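Local atomic coordinates of N-acetylmuramoyl-L-alanine amidase (Clostridium intestinale URNW, PDB entry 6SRT), a protein that probably cleaves the amide bond between N-acetylmuramic acid and L-alanine in bacterial peptidoglycan, as a zinc-dependent endolysin. Residues F75-D80 / P119-S124. Sequence-based numbering, arbitrary orientation.
Sequences FYIRKD and PQQMTS
Gln121 places its CG beside its own backbone N (chi1 -76°) and runs on extended (chi2 175°), which carries its amide from the first turn of the helix to the end of strand 75-77. There NE2 of Gln121 donates to the carbonyl O of Ile77 at 3.2 Å, with a fairly straight N-H...O angle of 159°. The acceptor lies close to the amide plane of Gln121, whereas the donor stands above the carbonyl plane of Ile77. NE2 also bonds the backbone O of Glu109, and OE1 of Gln121 accepts a hydrogen bond from a water 2.9 Å away, which in turn accepts one from NZ of Lys79. Both ends of the amide are thus engaged, which should fix its rotation. Lys79 NZ is further held by Asn52 and by a salt bridge to Glu115. On the way, CG of Gln121 passes 3.2 Å from the carbonyl O of Arg78.

Beside the Gln121 chain, the CG2 branch of Ile77 faces the helix, 3.8 Å from CB of Ser124, whose OG bonds Gly81 O. At the more exposed end, CB of Gln120 rests 3.4 Å from the carbonyl O of Asp80.

The contact thus fastens the start of helix 119-136 to the turn leaving strand 75-77 toward strand 83-85. Further along, Leu125 and Leu128 of the same helix also meet Ile77, so that the helix packs on the mixed sheet, where strand 75-77 lies between strands 83-85 and 103-108.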
# COMPACT_ATOMS: atom_id res chain seq x y z
N PHE A 75 -1.18 -4.09 -0.32
CA PHE A 75 -0.42 -4.31 -1.57
C PHE A 75 1.00 -3.79 -1.33
O PHE A 75 1.22 -2.76 -0.68
CB PHE A 75 -1.03 -3.54 -2.74
CG PHE A 75 -2.45 -3.97 -3.01
CD1 PHE A 75 -2.72 -5.08 -3.76
CD2 PHE A 75 -3.52 -3.23 -2.43
CE1 PHE A 75 -4.04 -5.48 -3.97
CE2 PHE A 75 -4.82 -3.64 -2.60
CZ PHE A 75 -5.06 -4.76 -3.37
N TYR A 76 1.94 -4.45 -2.03
CA TYR A 76 3.38 -4.10 -2.01
C TYR A 76 3.89 -4.14 -3.46
O TYR A 76 3.77 -5.19 -4.11
CB TYR A 76 4.12 -5.11 -1.12
CG TYR A 76 5.61 -5.01 -1.18
CD1 TYR A 76 6.26 -3.79 -1.10
CD2 TYR A 76 6.42 -6.15 -1.26
CE1 TYR A 76 7.65 -3.70 -1.17
CE2 TYR A 76 7.80 -6.09 -1.28
CZ TYR A 76 8.42 -4.87 -1.18
OH TYR A 76 9.78 -4.73 -1.21
N ILE A 77 4.41 -3.02 -3.90
CA ILE A 77 4.84 -2.83 -5.29
C ILE A 77 6.35 -2.81 -5.29
O ILE A 77 6.98 -1.82 -4.80
CB ILE A 77 4.23 -1.58 -5.93
CG1 ILE A 77 2.71 -1.58 -5.75
CG2 ILE A 77 4.65 -1.54 -7.37
CD1 ILE A 77 2.05 -0.40 -6.34
N ARG A 78 7.00 -3.80 -5.88
CA ARG A 78 8.47 -3.88 -5.97
C ARG A 78 8.97 -3.02 -7.12
O ARG A 78 8.20 -2.50 -7.96
CB ARG A 78 8.89 -5.35 -6.04
CG ARG A 78 8.65 -6.04 -4.70
CD ARG A 78 9.55 -7.25 -4.51
NE ARG A 78 10.90 -6.81 -4.33
CZ ARG A 78 11.92 -7.59 -3.98
NH1 ARG A 78 11.77 -8.91 -3.96
NH2 ARG A 78 13.11 -7.06 -3.84
N LYS A 79 10.28 -2.83 -7.15
CA LYS A 79 10.92 -1.92 -8.12
C LYS A 79 10.61 -2.29 -9.55
O LYS A 79 10.51 -1.35 -10.38
CB LYS A 79 12.43 -1.84 -7.86
CG LYS A 79 12.76 -0.93 -6.64
CD LYS A 79 14.13 -0.57 -6.59
CE LYS A 79 14.64 0.22 -5.44
NZ LYS A 79 13.82 1.25 -4.83
N ASP A 80 10.44 -3.55 -9.85
CA ASP A 80 10.09 -3.95 -11.23
C ASP A 80 8.62 -3.76 -11.56
O ASP A 80 8.24 -4.13 -12.66
CB ASP A 80 10.61 -5.36 -11.50
CG ASP A 80 9.89 -6.43 -10.72
OD1 ASP A 80 8.92 -6.10 -9.99
OD2 ASP A 80 10.22 -7.60 -11.00
N PRO A 119 9.78 3.86 -13.14
CA PRO A 119 8.65 3.95 -14.06
C PRO A 119 7.66 2.80 -13.93
O PRO A 119 6.45 3.05 -14.02
CB PRO A 119 9.29 3.98 -15.45
CG PRO A 119 10.67 4.55 -15.19
CD PRO A 119 11.10 4.02 -13.83
N GLN A 120 8.16 1.64 -13.64
CA GLN A 120 7.29 0.47 -13.47
C GLN A 120 6.47 0.57 -12.19
O GLN A 120 5.27 0.22 -12.16
CB GLN A 120 8.06 -0.86 -13.48
CG GLN A 120 8.83 -1.09 -14.76
CD GLN A 120 10.27 -0.65 -14.59
OE1 GLN A 120 10.69 0.42 -14.07
NE2 GLN A 120 11.10 -1.63 -14.83
N GLN A 121 7.07 1.09 -11.13
CA GLN A 121 6.30 1.38 -9.91
C GLN A 121 5.22 2.41 -10.16
O GLN A 121 4.09 2.24 -9.70
CB GLN A 121 7.21 1.84 -8.74
CG GLN A 121 7.97 0.69 -8.10
CD GLN A 121 8.96 1.15 -7.04
OE1 GLN A 121 9.69 2.14 -7.27
NE2 GLN A 121 8.98 0.42 -5.92
N MET A 122 5.53 3.46 -10.90
CA MET A 122 4.53 4.50 -11.20
C MET A 122 3.35 3.85 -11.95
O MET A 122 2.20 4.14 -11.64
CB MET A 122 5.17 5.63 -12.00
CG MET A 122 4.31 6.86 -12.10
SD MET A 122 4.04 7.66 -10.52
CE MET A 122 3.07 9.05 -11.10
N THR A 123 3.64 3.09 -13.00
CA THR A 123 2.60 2.42 -13.80
C THR A 123 1.70 1.59 -12.88
O THR A 123 0.47 1.68 -13.00
CB THR A 123 3.26 1.58 -14.94
OG1 THR A 123 3.97 2.45 -15.81
CG2 THR A 123 2.22 0.72 -15.64
N SER A 124 2.32 0.79 -12.03
CA SER A 124 1.57 -0.08 -11.11
C SER A 124 0.80 0.77 -10.10
O SER A 124 -0.38 0.43 -9.75
CB SER A 124 2.45 -1.09 -10.48
OG SER A 124 2.89 -1.98 -11.46
O HOH W 1 12.41 2.85 -6.67